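Local coordinates for uncharacterized protein (Bordetella bronchiseptica RB50, PDB 3BE3) that is of unknown function but folds as a strongly bent antiparallel beta sheet of the SH3-like DUF1653 family and pairs with a second copy, at residues 6-11 and 53-58; 13-16 and 20-23; 26-29 and 34-37. One frame throughout, in Å; residues are numbered along the deposited sequence.

Contact 1: 6-11 and 53-58. With SO4 (sulfate ion), chain D.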
ATOM      1  N   GLN B   6      -1.136  12.938 -10.923  1.00 38.58           N
ATOM      2  CA  GLN B   6      -1.569  14.273 -10.542  1.00 37.00           C
ATOM      3  C   GLN B   6      -3.083  14.416 -10.410  1.00 33.59           C
ATOM      4  O   GLN B   6      -3.559  15.215  -9.603  1.00 33.33           O
ATOM      5  CB  GLN B   6      -1.034  15.304 -11.543  1.00 40.00           C
ATOM      6  CG  GLN B   6      -1.290  16.741 -11.114  1.00 44.48           C
ATOM      7  CD  GLN B   6      -0.512  17.769 -11.921  1.00 47.35           C
ATOM      8  OE1 GLN B   6      -0.618  18.974 -11.674  1.00 49.55           O
ATOM      9  NE2 GLN B   6       0.278  17.301 -12.884  1.00 48.61           N
ATOM     10  N   ASP B   7      -3.843  13.652 -11.192  1.00 30.44           N
ATOM     11  CA  ASP B   7      -5.299  13.741 -11.128  1.00 28.73           C
ATOM     12  C   ASP B   7      -5.925  12.772 -10.129  1.00 24.66           C
ATOM     13  O   ASP B   7      -7.123  12.835  -9.862  1.00 24.19           O
ATOM     14  CB  ASP B   7      -5.917  13.518 -12.517  1.00 31.49           C
ATOM     15  CG  ASP B   7      -5.536  14.612 -13.512  1.00 35.39           C
ATOM     16  OD1 ASP B   7      -5.615  15.810 -13.149  1.00 37.03           O
ATOM     17  OD2 ASP B   7      -5.167  14.278 -14.658  1.00 37.33           O
ATOM     18  N   PHE B   8      -5.126  11.877  -9.564  1.00 21.98           N
ATOM     19  CA  PHE B   8      -5.679  10.933  -8.599  1.00 18.33           C
ATOM     20  C   PHE B   8      -6.089  11.639  -7.315  1.00 16.44           C
ATOM     21  O   PHE B   8      -5.365  12.488  -6.795  1.00 15.87           O
ATOM     22  CB  PHE B   8      -4.673   9.837  -8.232  1.00 14.55           C
ATOM     23  CG  PHE B   8      -5.227   8.807  -7.268  1.00 12.66           C
ATOM     24  CD1 PHE B   8      -6.145   7.856  -7.701  1.00 12.31           C
ATOM     25  CD2 PHE B   8      -4.877   8.821  -5.917  1.00 12.43           C
ATOM     26  CE1 PHE B   8      -6.720   6.943  -6.814  1.00 11.12           C
ATOM     27  CE2 PHE B   8      -5.448   7.910  -5.018  1.00 12.20           C
ATOM     28  CZ  PHE B   8      -6.371   6.969  -5.469  1.00 11.04           C
ATOM     29  N   ARG B   9      -7.263  11.285  -6.808  1.00 15.00           N
ATOM     30  CA  ARG B   9      -7.747  11.861  -5.565  1.00 16.42           C
ATOM     31  C   ARG B   9      -8.015  10.747  -4.564  1.00 14.22           C
ATOM     32  O   ARG B   9      -8.896   9.918  -4.775  1.00 13.29           O
ATOM     33  CB  ARG B   9      -9.036  12.656  -5.789  1.00 19.03           C
ATOM     34  CG  ARG B   9      -8.841  14.003  -6.458  1.00 25.08           C
ATOM     35  CD  ARG B   9     -10.069  14.905  -6.304  1.00 28.13           C
ATOM     36  NE  ARG B   9     -10.364  15.218  -4.908  1.00 31.98           N
ATOM     37  CZ  ARG B   9     -11.334  16.042  -4.510  1.00 35.23           C
ATOM     38  NH1 ARG B   9     -12.112  16.643  -5.399  1.00 34.58           N
ATOM     39  NH2 ARG B   9     -11.530  16.265  -3.219  1.00 35.36           N
ATOM     40  N   PRO B  10      -7.243  10.702  -3.465  1.00 13.72           N
ATOM     41  CA  PRO B  10      -7.484   9.644  -2.479  1.00 12.40           C
ATOM     42  C   PRO B  10      -8.821   9.927  -1.808  1.00 11.26           C
ATOM     43  O   PRO B  10      -9.254  11.079  -1.743  1.00 11.22           O
ATOM     44  CB  PRO B  10      -6.320   9.789  -1.503  1.00 10.51           C
ATOM     45  CG  PRO B  10      -5.242  10.395  -2.332  1.00 13.45           C
ATOM     46  CD  PRO B  10      -6.013  11.439  -3.145  1.00 13.81           C
ATOM     47  N   GLY B  11      -9.466   8.878  -1.320  1.00 10.65           N
ATOM     48  CA  GLY B  11     -10.760   9.040  -0.678  1.00 11.56           C
ATOM     49  C   GLY B  11     -11.605   7.800  -0.874  1.00 11.48           C
ATOM     50  O   GLY B  11     -11.082   6.731  -1.170  1.00 12.08           O
ATOM     51  N   ARG B  53      -3.284  -1.992  -5.818  1.00 14.10           N
ATOM     52  CA  ARG B  53      -3.592  -2.265  -7.218  1.00 14.32           C
ATOM     53  C   ARG B  53      -2.972  -1.194  -8.101  1.00 13.20           C
ATOM     54  O   ARG B  53      -3.006  -0.012  -7.763  1.00 12.00           O
ATOM     55  CB  ARG B  53      -5.105  -2.297  -7.427  1.00 15.76           C
ATOM     56  CG  ARG B  53      -5.521  -2.858  -8.770  1.00 19.76           C
ATOM     57  CD  ARG B  53      -6.994  -3.240  -8.773  1.00 19.46           C
ATOM     58  NE  ARG B  53      -7.346  -4.027  -9.950  1.00 22.46           N
ATOM     59  CZ  ARG B  53      -8.533  -4.596 -10.137  1.00 21.67           C
ATOM     60  NH1 ARG B  53      -9.483  -4.462  -9.222  1.00 21.07           N
ATOM     61  NH2 ARG B  53      -8.760  -5.296 -11.238  1.00 25.01           N
ATOM     62  N   LEU B  54      -2.413  -1.613  -9.233  1.00 11.82           N
ATOM     63  CA  LEU B  54      -1.789  -0.679 -10.162  1.00 12.62           C
ATOM     64  C   LEU B  54      -2.733   0.481 -10.463  1.00 12.54           C
ATOM     65  O   LEU B  54      -3.926   0.289 -10.698  1.00 11.37           O
ATOM     66  CB  LEU B  54      -1.411  -1.399 -11.468  1.00 13.92           C
ATOM     67  CG  LEU B  54      -0.344  -2.493 -11.352  1.00 14.89           C
ATOM     68  CD1 LEU B  54      -0.267  -3.288 -12.645  1.00 16.63           C
ATOM     69  CD2 LEU B  54       1.005  -1.856 -11.020  1.00 16.46           C
ATOM     70  N   LEU B  55      -2.193   1.692 -10.448  1.00 12.53           N
ATOM     71  CA  LEU B  55      -2.989   2.878 -10.722  1.00 12.93           C
ATOM     72  C   LEU B  55      -3.637   2.818 -12.107  1.00 14.40           C
ATOM     73  O   LEU B  55      -4.808   3.164 -12.277  1.00 13.99           O
ATOM     74  CB  LEU B  55      -2.105   4.124 -10.612  1.00 13.49           C
ATOM     75  CG  LEU B  55      -2.743   5.478 -10.928  1.00 13.41           C
ATOM     76  CD1 LEU B  55      -3.822   5.784  -9.917  1.00 13.11           C
ATOM     77  CD2 LEU B  55      -1.699   6.551 -10.884  1.00 10.17           C
ATOM     78  N   ARG B  56      -2.873   2.375 -13.100  1.00 15.22           N
ATOM     79  CA  ARG B  56      -3.397   2.309 -14.457  1.00 17.36           C
ATOM     80  C   ARG B  56      -4.531   1.295 -14.619  1.00 17.56           C
ATOM     81  O   ARG B  56      -5.376   1.454 -15.494  1.00 18.11           O
ATOM     82  CB  ARG B  56      -2.267   2.032 -15.457  1.00 17.80           C
ATOM     83  CG  ARG B  56      -1.529   0.728 -15.268  1.00 19.82           C
ATOM     84  CD  ARG B  56      -0.467   0.589 -16.356  1.00 21.97           C
ATOM     85  NE  ARG B  56       0.106  -0.754 -16.402  1.00 23.19           N
ATOM     86  CZ  ARG B  56       1.173  -1.150 -15.710  1.00 22.79           C
ATOM     87  NH1 ARG B  56       1.805  -0.298 -14.905  1.00 23.81           N
ATOM     88  NH2 ARG B  56       1.599  -2.403 -15.823  1.00 18.17           N
ATOM     89  N   ILE B  57      -4.562   0.265 -13.777  1.00 16.43           N
ATOM     90  CA  ILE B  57      -5.644  -0.716 -13.846  1.00 17.59           C
ATOM     91  C   ILE B  57      -6.847  -0.138 -13.092  1.00 17.34           C
ATOM     92  O   ILE B  57      -7.992  -0.252 -13.533  1.00 18.00           O
ATOM     93  CB  ILE B  57      -5.247  -2.068 -13.204  1.00 19.04           C
ATOM     94  CG1 ILE B  57      -4.035  -2.667 -13.930  1.00 20.30           C
ATOM     95  CG2 ILE B  57      -6.428  -3.023 -13.252  1.00 18.56           C
ATOM     96  CD1 ILE B  57      -4.248  -2.928 -15.406  1.00 24.73           C
ATOM     97  N   TRP B  58      -6.572   0.484 -11.947  1.00 16.87           N
ATOM     98  CA  TRP B  58      -7.603   1.117 -11.115  1.00 16.03           C
ATOM     99  C   TRP B  58      -8.368   2.141 -11.951  1.00 15.98           C
ATOM    100  O   TRP B  58      -9.591   2.251 -11.845  1.00 16.72           O
ATOM    101  CB  TRP B  58      -6.942   1.809  -9.909  1.00 14.20           C
ATOM    102  CG  TRP B  58      -7.849   2.630  -8.998  1.00 13.17           C
ATOM    103  CD1 TRP B  58      -8.344   3.873  -9.243  1.00 16.14           C
ATOM    104  CD2 TRP B  58      -8.294   2.281  -7.671  1.00 14.10           C
ATOM    105  NE1 TRP B  58      -9.056   4.328  -8.152  1.00 15.48           N
ATOM    106  CE2 TRP B  58      -9.033   3.371  -7.175  1.00 15.71           C
ATOM    107  CE3 TRP B  58      -8.119   1.164  -6.852  1.00 14.49           C
ATOM    108  CZ2 TRP B  58      -9.617   3.360  -5.901  1.00 14.23           C
ATOM    109  CZ3 TRP B  58      -8.700   1.161  -5.585  1.00 15.49           C
ATOM    110  CH2 TRP B  58      -9.426   2.251  -5.124  1.00 15.11           C
TER
HETATM  111  S   SO4 D 200     -12.266  -6.311 -10.964  1.00 30.66           S
HETATM  112  O1  SO4 D 200     -12.030  -4.875 -10.705  1.00 29.76           O
HETATM  113  O2  SO4 D 200     -12.705  -6.477 -12.362  1.00 31.90           O
HETATM  114  O3  SO4 D 200     -11.021  -7.062 -10.753  1.00 29.89           O
HETATM  115  O4  SO4 D 200     -13.307  -6.811 -10.052  1.00 28.77           O

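Contact 2: 13-16 and 20-23. With SO4 (sulfate ion), chain D.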
ATOM      1  N   TYR B  13     -14.134   5.343  -2.762  1.00 11.98           N
ATOM      2  CA  TYR B  13     -14.486   4.955  -4.119  1.00 12.31           C
ATOM      3  C   TYR B  13     -15.498   3.823  -4.126  1.00 13.58           C
ATOM      4  O   TYR B  13     -15.466   2.944  -3.261  1.00 13.01           O
ATOM      5  CB  TYR B  13     -13.245   4.482  -4.886  1.00 11.47           C
ATOM      6  CG  TYR B  13     -12.340   5.583  -5.386  1.00 10.99           C
ATOM      7  CD1 TYR B  13     -11.473   6.247  -4.536  1.00  9.76           C
ATOM      8  CD2 TYR B  13     -12.354   5.959  -6.724  1.00 11.25           C
ATOM      9  CE1 TYR B  13     -10.636   7.265  -5.001  1.00 10.30           C
ATOM     10  CE2 TYR B  13     -11.523   6.965  -7.197  1.00 13.20           C
ATOM     11  CZ  TYR B  13     -10.666   7.615  -6.340  1.00 11.95           C
ATOM     12  OH  TYR B  13      -9.847   8.602  -6.826  1.00 13.27           O
ATOM     13  N   ARG B  14     -16.390   3.843  -5.109  1.00 14.08           N
ATOM     14  CA  ARG B  14     -17.366   2.773  -5.254  1.00 16.07           C
ATOM     15  C   ARG B  14     -16.893   1.950  -6.452  1.00 17.64           C
ATOM     16  O   ARG B  14     -16.804   2.467  -7.566  1.00 17.38           O
ATOM     17  CB  ARG B  14     -18.766   3.328  -5.535  1.00 17.49           C
ATOM     18  CG  ARG B  14     -19.841   2.236  -5.669  1.00 16.20           C
ATOM     19  CD  ARG B  14     -21.172   2.821  -6.121  1.00 19.71           C
ATOM     20  NE  ARG B  14     -21.077   3.461  -7.431  1.00 20.45           N
ATOM     21  CZ  ARG B  14     -21.410   4.725  -7.678  1.00 21.43           C
ATOM     22  NH1 ARG B  14     -21.866   5.505  -6.707  1.00 19.16           N
ATOM     23  NH2 ARG B  14     -21.285   5.214  -8.899  1.00 23.80           N
ATOM     24  N   HIS B  15     -16.548   0.687  -6.200  1.00 18.42           N
ATOM     25  CA  HIS B  15     -16.096  -0.237  -7.241  1.00 19.23           C
ATOM     26  C   HIS B  15     -17.336  -0.509  -8.101  1.00 19.52           C
ATOM     27  O   HIS B  15     -18.459  -0.473  -7.595  1.00 18.82           O
ATOM     28  CB  HIS B  15     -15.561  -1.522  -6.582  1.00 19.45           C
ATOM     29  CG  HIS B  15     -15.107  -2.570  -7.551  1.00 19.25           C
ATOM     30  ND1 HIS B  15     -15.866  -3.679  -7.854  1.00 20.07           N
ATOM     31  CD2 HIS B  15     -13.969  -2.683  -8.282  1.00 19.94           C
ATOM     32  CE1 HIS B  15     -15.217  -4.432  -8.724  1.00 20.69           C
ATOM     33  NE2 HIS B  15     -14.063  -3.847  -9.000  1.00 19.66           N
ATOM     34  N   TYR B  16     -17.155  -0.779  -9.392  1.00 20.48           N
ATOM     35  CA  TYR B  16     -18.309  -0.994 -10.268  1.00 22.53           C
ATOM     36  C   TYR B  16     -19.254  -2.124  -9.852  1.00 24.82           C
ATOM     37  O   TYR B  16     -20.388  -2.198 -10.338  1.00 25.14           O
ATOM     38  CB  TYR B  16     -17.849  -1.195 -11.722  1.00 24.04           C
ATOM     39  CG  TYR B  16     -17.211  -2.531 -12.040  1.00 26.10           C
ATOM     40  CD1 TYR B  16     -17.975  -3.610 -12.455  1.00 28.43           C
ATOM     41  CD2 TYR B  16     -15.835  -2.700 -11.969  1.00 26.78           C
ATOM     42  CE1 TYR B  16     -17.381  -4.833 -12.798  1.00 28.25           C
ATOM     43  CE2 TYR B  16     -15.233  -3.918 -12.308  1.00 27.48           C
ATOM     44  CZ  TYR B  16     -16.009  -4.981 -12.728  1.00 30.23           C
ATOM     45  OH  TYR B  16     -15.418  -6.172 -13.104  1.00 31.02           O
ATOM     46  N   HIS B  20     -17.738  -0.406  -1.526  1.00 16.74           N
ATOM     47  CA  HIS B  20     -16.946   0.810  -1.322  1.00 16.30           C
ATOM     48  C   HIS B  20     -15.575   0.529  -0.716  1.00 15.22           C
ATOM     49  O   HIS B  20     -15.397  -0.431   0.042  1.00 13.52           O
ATOM     50  CB  HIS B  20     -17.719   1.798  -0.437  1.00 15.63           C
ATOM     51  CG  HIS B  20     -18.965   2.322  -1.080  1.00 18.07           C
ATOM     52  ND1 HIS B  20     -18.996   3.505  -1.789  1.00 19.10           N
ATOM     53  CD2 HIS B  20     -20.203   1.780  -1.194  1.00 14.60           C
ATOM     54  CE1 HIS B  20     -20.199   3.670  -2.314  1.00 17.44           C
ATOM     55  NE2 HIS B  20     -20.947   2.636  -1.968  1.00 19.70           N
ATOM     56  N   TYR B  21     -14.609   1.376  -1.062  1.00 14.76           N
ATOM     57  CA  TYR B  21     -13.242   1.234  -0.575  1.00 14.30           C
ATOM     58  C   TYR B  21     -12.660   2.599  -0.217  1.00 13.70           C
ATOM     59  O   TYR B  21     -13.109   3.631  -0.732  1.00 13.92           O
ATOM     60  CB  TYR B  21     -12.350   0.583  -1.653  1.00 13.68           C
ATOM     61  CG  TYR B  21     -12.748  -0.819  -2.066  1.00 16.27           C
ATOM     62  CD1 TYR B  21     -13.726  -1.044  -3.030  1.00 15.79           C
ATOM     63  CD2 TYR B  21     -12.143  -1.934  -1.494  1.00 16.09           C
ATOM     64  CE1 TYR B  21     -14.092  -2.346  -3.410  1.00 16.85           C
ATOM     65  CE2 TYR B  21     -12.503  -3.238  -1.867  1.00 16.71           C
ATOM     66  CZ  TYR B  21     -13.473  -3.438  -2.824  1.00 18.20           C
ATOM     67  OH  TYR B  21     -13.805  -4.723  -3.198  1.00 20.06           O
ATOM     68  N   LEU B  22     -11.670   2.600   0.672  1.00 12.72           N
ATOM     69  CA  LEU B  22     -11.003   3.833   1.076  1.00 12.05           C
ATOM     70  C   LEU B  22      -9.598   3.831   0.500  1.00 13.10           C
ATOM     71  O   LEU B  22      -8.751   3.051   0.936  1.00 11.38           O
ATOM     72  CB  LEU B  22     -10.917   3.945   2.606  1.00 10.37           C
ATOM     73  CG  LEU B  22     -10.051   5.097   3.163  1.00 11.92           C
ATOM     74  CD1 LEU B  22     -10.602   6.445   2.748  1.00  9.91           C
ATOM     75  CD2 LEU B  22      -9.980   4.990   4.689  1.00  9.60           C
ATOM     76  N   ALA B  23      -9.353   4.691  -0.485  1.00 11.84           N
ATOM     77  CA  ALA B  23      -8.026   4.794  -1.073  1.00 11.92           C
ATOM     78  C   ALA B  23      -7.259   5.766  -0.179  1.00 12.67           C
ATOM     79  O   ALA B  23      -7.659   6.921  -0.024  1.00 11.85           O
ATOM     80  CB  ALA B  23      -8.112   5.329  -2.515  1.00 10.46           C
TER
HETATM   81  S   SO4 D 200     -12.266  -6.311 -10.964  1.00 30.66           S
HETATM   82  O1  SO4 D 200     -12.030  -4.875 -10.705  1.00 29.76           O
HETATM   83  O2  SO4 D 200     -12.705  -6.477 -12.362  1.00 31.90           O
HETATM   84  O3  SO4 D 200     -11.021  -7.062 -10.753  1.00 29.89           O
HETATM   85  O4  SO4 D 200     -13.307  -6.811 -10.052  1.00 28.77           O

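Contact 3: 26-29 and 34-37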
ATOM      1  N   LEU B  26      -1.312   7.088  -3.103  1.00 13.59           N
ATOM      2  CA  LEU B  26      -0.511   6.383  -4.094  1.00 13.49           C
ATOM      3  C   LEU B  26       0.764   5.876  -3.425  1.00 13.68           C
ATOM      4  O   LEU B  26       1.237   6.447  -2.442  1.00 13.78           O
ATOM      5  CB  LEU B  26      -0.132   7.314  -5.250  1.00 14.08           C
ATOM      6  CG  LEU B  26      -1.254   7.867  -6.126  1.00 15.46           C
ATOM      7  CD1 LEU B  26      -0.666   8.820  -7.154  1.00 15.23           C
ATOM      8  CD2 LEU B  26      -1.984   6.704  -6.815  1.00 17.51           C
ATOM      9  N   ALA B  27       1.312   4.798  -3.965  1.00 12.00           N
ATOM     10  CA  ALA B  27       2.537   4.226  -3.438  1.00 13.99           C
ATOM     11  C   ALA B  27       3.359   3.613  -4.561  1.00 13.24           C
ATOM     12  O   ALA B  27       2.840   3.272  -5.621  1.00 13.83           O
ATOM     13  CB  ALA B  27       2.216   3.172  -2.386  1.00 13.44           C
ATOM     14  N   ARG B  28       4.656   3.491  -4.318  1.00 13.43           N
ATOM     15  CA  ARG B  28       5.578   2.905  -5.281  1.00 14.48           C
ATOM     16  C   ARG B  28       5.922   1.492  -4.810  1.00 13.15           C
ATOM     17  O   ARG B  28       6.450   1.311  -3.717  1.00 13.33           O
ATOM     18  CB  ARG B  28       6.860   3.750  -5.356  1.00 17.27           C
ATOM     19  CG  ARG B  28       7.915   3.264  -6.343  1.00 21.96           C
ATOM     20  CD  ARG B  28       7.615   3.715  -7.765  1.00 25.73           C
ATOM     21  NE  ARG B  28       7.614   5.173  -7.878  1.00 27.66           N
ATOM     22  CZ  ARG B  28       7.458   5.835  -9.019  1.00 29.46           C
ATOM     23  NH1 ARG B  28       7.293   5.174 -10.157  1.00 27.99           N
ATOM     24  NH2 ARG B  28       7.462   7.164  -9.020  1.00 30.47           N
ATOM     25  N   ALA B  29       5.596   0.488  -5.618  1.00 13.45           N
ATOM     26  CA  ALA B  29       5.923  -0.890  -5.261  1.00 14.44           C
ATOM     27  C   ALA B  29       7.445  -0.960  -5.377  1.00 15.92           C
ATOM     28  O   ALA B  29       8.003  -0.695  -6.445  1.00 15.54           O
ATOM     29  CB  ALA B  29       5.272  -1.859  -6.236  1.00 12.73           C
ATOM     30  N   GLU B  34       6.499   0.207  -9.806  1.00 16.93           N
ATOM     31  CA  GLU B  34       5.231   0.552 -10.425  1.00 18.25           C
ATOM     32  C   GLU B  34       4.415   1.358  -9.420  1.00 16.49           C
ATOM     33  O   GLU B  34       4.584   1.228  -8.209  1.00 14.82           O
ATOM     34  CB  GLU B  34       4.475  -0.705 -10.883  1.00 21.41           C
ATOM     35  CG  GLU B  34       5.146  -1.398 -12.075  1.00 28.88           C
ATOM     36  CD  GLU B  34       4.161  -2.128 -12.983  1.00 33.23           C
ATOM     37  OE1 GLU B  34       3.481  -3.063 -12.508  1.00 36.99           O
ATOM     38  OE2 GLU B  34       4.065  -1.767 -14.177  1.00 35.79           O
ATOM     39  N   VAL B  35       3.554   2.214  -9.945  1.00 14.65           N
ATOM     40  CA  VAL B  35       2.699   3.079  -9.149  1.00 14.71           C
ATOM     41  C   VAL B  35       1.410   2.332  -8.802  1.00 13.97           C
ATOM     42  O   VAL B  35       0.708   1.852  -9.695  1.00 14.08           O
ATOM     43  CB  VAL B  35       2.403   4.358  -9.951  1.00 15.25           C
ATOM     44  CG1 VAL B  35       1.429   5.238  -9.200  1.00 16.32           C
ATOM     45  CG2 VAL B  35       3.699   5.132 -10.163  1.00 14.67           C
ATOM     46  N   VAL B  36       1.108   2.216  -7.511  1.00 12.17           N
ATOM     47  CA  VAL B  36      -0.085   1.487  -7.077  1.00 11.59           C
ATOM     48  C   VAL B  36      -0.994   2.289  -6.137  1.00 10.96           C
ATOM     49  O   VAL B  36      -0.555   3.245  -5.494  1.00  9.79           O
ATOM     50  CB  VAL B  36       0.315   0.183  -6.337  1.00 12.87           C
ATOM     51  CG1 VAL B  36       1.199  -0.681  -7.219  1.00 12.28           C
ATOM     52  CG2 VAL B  36       1.048   0.531  -5.039  1.00 12.06           C
ATOM     53  N   VAL B  37      -2.262   1.888  -6.057  1.00  9.75           N
ATOM     54  CA  VAL B  37      -3.221   2.530  -5.158  1.00 10.35           C
ATOM     55  C   VAL B  37      -3.302   1.650  -3.909  1.00 10.95           C
ATOM     56  O   VAL B  37      -3.410   0.425  -4.012  1.00 11.54           O
ATOM     57  CB  VAL B  37      -4.652   2.626  -5.784  1.00 10.02           C
ATOM     58  CG1 VAL B  37      -5.657   3.181  -4.759  1.00  7.75           C
ATOM     59  CG2 VAL B  37      -4.622   3.503  -7.033  1.00 10.08           C
TER

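Contact 1: 6-11 and 53-58
Phe8 meets Trp58 and Leu55 through one side of its ring, the CD1 and CE1 carbons. Its edge is turned toward the indole: Phe8 CE1 stands 3.8 Å from Trp58 NE1, which lies near the plane of the phenyl ring. The phenyl and five-membered ring centroids are 5.7 Å apart and the planes stand at 73°, an offset edge-to-face pair in which Phe8 supplies the edge and Trp58 the face. Next to it, Phe8 CD1 touches the CD1 methyl of Leu55 at 3.8 Å, an apolar contact made obliquely to the ring. Only these three side chains touch across the two segments, so the 124 Å² buried between the segments comes almost wholly from Phe8, Leu55 and Trp58.

The phenyl is carried inward with CG anti to the backbone N (chi1 -178°), from a loop residue whose CB already points at the other segment. Leu55 and Trp58 are three residues apart on the short helix 55-58 and so present their side chains on one flank. Leu54 occupies the N-cap position, and the first helical turn closes with Trp58 N to Leu54 O at 2.9 Å. Just before it, the extended side chain of Arg53 leads to a sulfate, probably from the crystallisation liquor. The anion lies at the guanidinium edge, with Arg53 NH2 to sulfate O3 at 2.9 Å and Arg53 NH1 to sulfate O1 at 3.0 Å; two further bonds are weak.

Around this core, Trp58 stacks on Phe72 and meets Tyr39 and Tyr13 edge-to-face. Phe8 rests on Ala23 and Leu26 of strand 20-29, while Leu55 packs on Val35 and Val37 of strand 35-41, so the loop before strand 11-15 and helix 55-58 close together over the bent sheet.

Contact 2: 13-16 and 20-23
The His20 ring takes the aliphatic part of Arg14 on one face: Arg14 CG sits 4.0 Å from the ring centroid and 28° off the normal, a CH-pi contact. The two side chains run side by side in the same direction, with the guanidinium plane at 88° to the imidazole, so it is the methylene chain that lies on the ring. Tyr21 offers an edge instead, and His15 CB approaches Tyr21 CE1 at 3.6 Å, near the ring plane. These groups decorate a beta hairpin of strands 11-15 and 20-29. Tyr13 and Tyr21 form an antiparallel hydrogen-bonded pair, with Tyr13 N to Tyr21 O and Tyr21 N to Tyr13 O both 2.8 Å; Arg14 and His20 form the adjacent non-hydrogen-bonded pair, with CA atoms 4.4 Å apart. Side chains therefore alternate: Arg14 and His20 share one face of the sheet, Tyr13 and Tyr21 the other.

On the tyrosine face, the Tyr13 ring meets the methyl of Ala23 and packs edge-to-face with Tyr74. Its hydroxyl bonds to Arg9 O, and that of Tyr21 to Tyr43 OH. His20 ND1, by contrast, is buried here without a polar partner in the model.

Beyond the hairpin pair, His15 and Tyr16 both reach the sulfate, which Arg53 and Arg71 also bind. Tyr16 CG lies between the backbone N and the carbonyl carbon, which brings its ring against a face of the His15 imidazole. Each ring meets the anion at its edge: Tyr16 OH bonds to sulfate O2, and His15 NE2 donates to sulfate O1 at 2.8 Å in an almost straight bond of 176°.

Contact 3: 26-29 and 34-37
Two bends in the Arg28 chain, at chi2 (82°) and chi3 (62°), fold its guanidinium back over Val35. The CG2 methyl of Val35, anti to its own carbonyl carbon, lies over one face of that group, 3.6 Å from Arg28 NH1. The same NH1 bonds to Asp33 O in the turn, which probably helps to hold the folded chain in place. On the sheet face that carries Leu26, Arg28, Val35 and Val37, Leu26 CD2 also reaches Val37 CG2 at 4.2 Å, and more loosely Val35 CG1. On the face of Ala27 and Val36, Val36 sets CG2 between its backbone N and carbonyl carbon, placing Val36 CG2 3.3 Å from Ala27 O, with Ala27 CB 3.9 Å away.

The backbones form an antiparallel hairpin. Ala27 and Val36 are a hydrogen-bonded pair, Val36 N to Ala27 O at 2.8 Å and Ala27 N to Val36 O at 2.9 Å. Ala29 N to Glu34 O, 2.9 Å, adds a third bond nearer the turn. The axes of these short segments run at 132°, as expected of a twisted or coiled pair of strands.

Strand 50-54 follows on the far side of strand 35-41, where Val36 touches Leu54, and Glu34 makes a salt bridge to Arg56 of helix 55-58, against which Leu26 packs through Leu55. At Arg28 and Ala29, strand 20-29 pairs in parallel with a strand of the second subunit, carrying the sheet across the dimer interface.

All three contacts belong to one antiparallel sheet, and contacts 2 and 3 both use strand 20-29, near its beginning and end, with centres about 17 Å apart. Along the chain these two hairpins come in series, and both fall between the segments that contact 1 brings together. The centre of contact 1 lies about 11 Å from that of contact 2 and about 9 Å from that of contact 3. It joins them: Gly11 and Ala23, and Arg53 and Val37, are linked by backbone hydrogen bonds. Contacts 1 and 2 converge on the same sulfate, whereas contacts 1 and 3 both reach the second subunit, so the bent sheet spans from this probable crystallisation ion to the subunit interface.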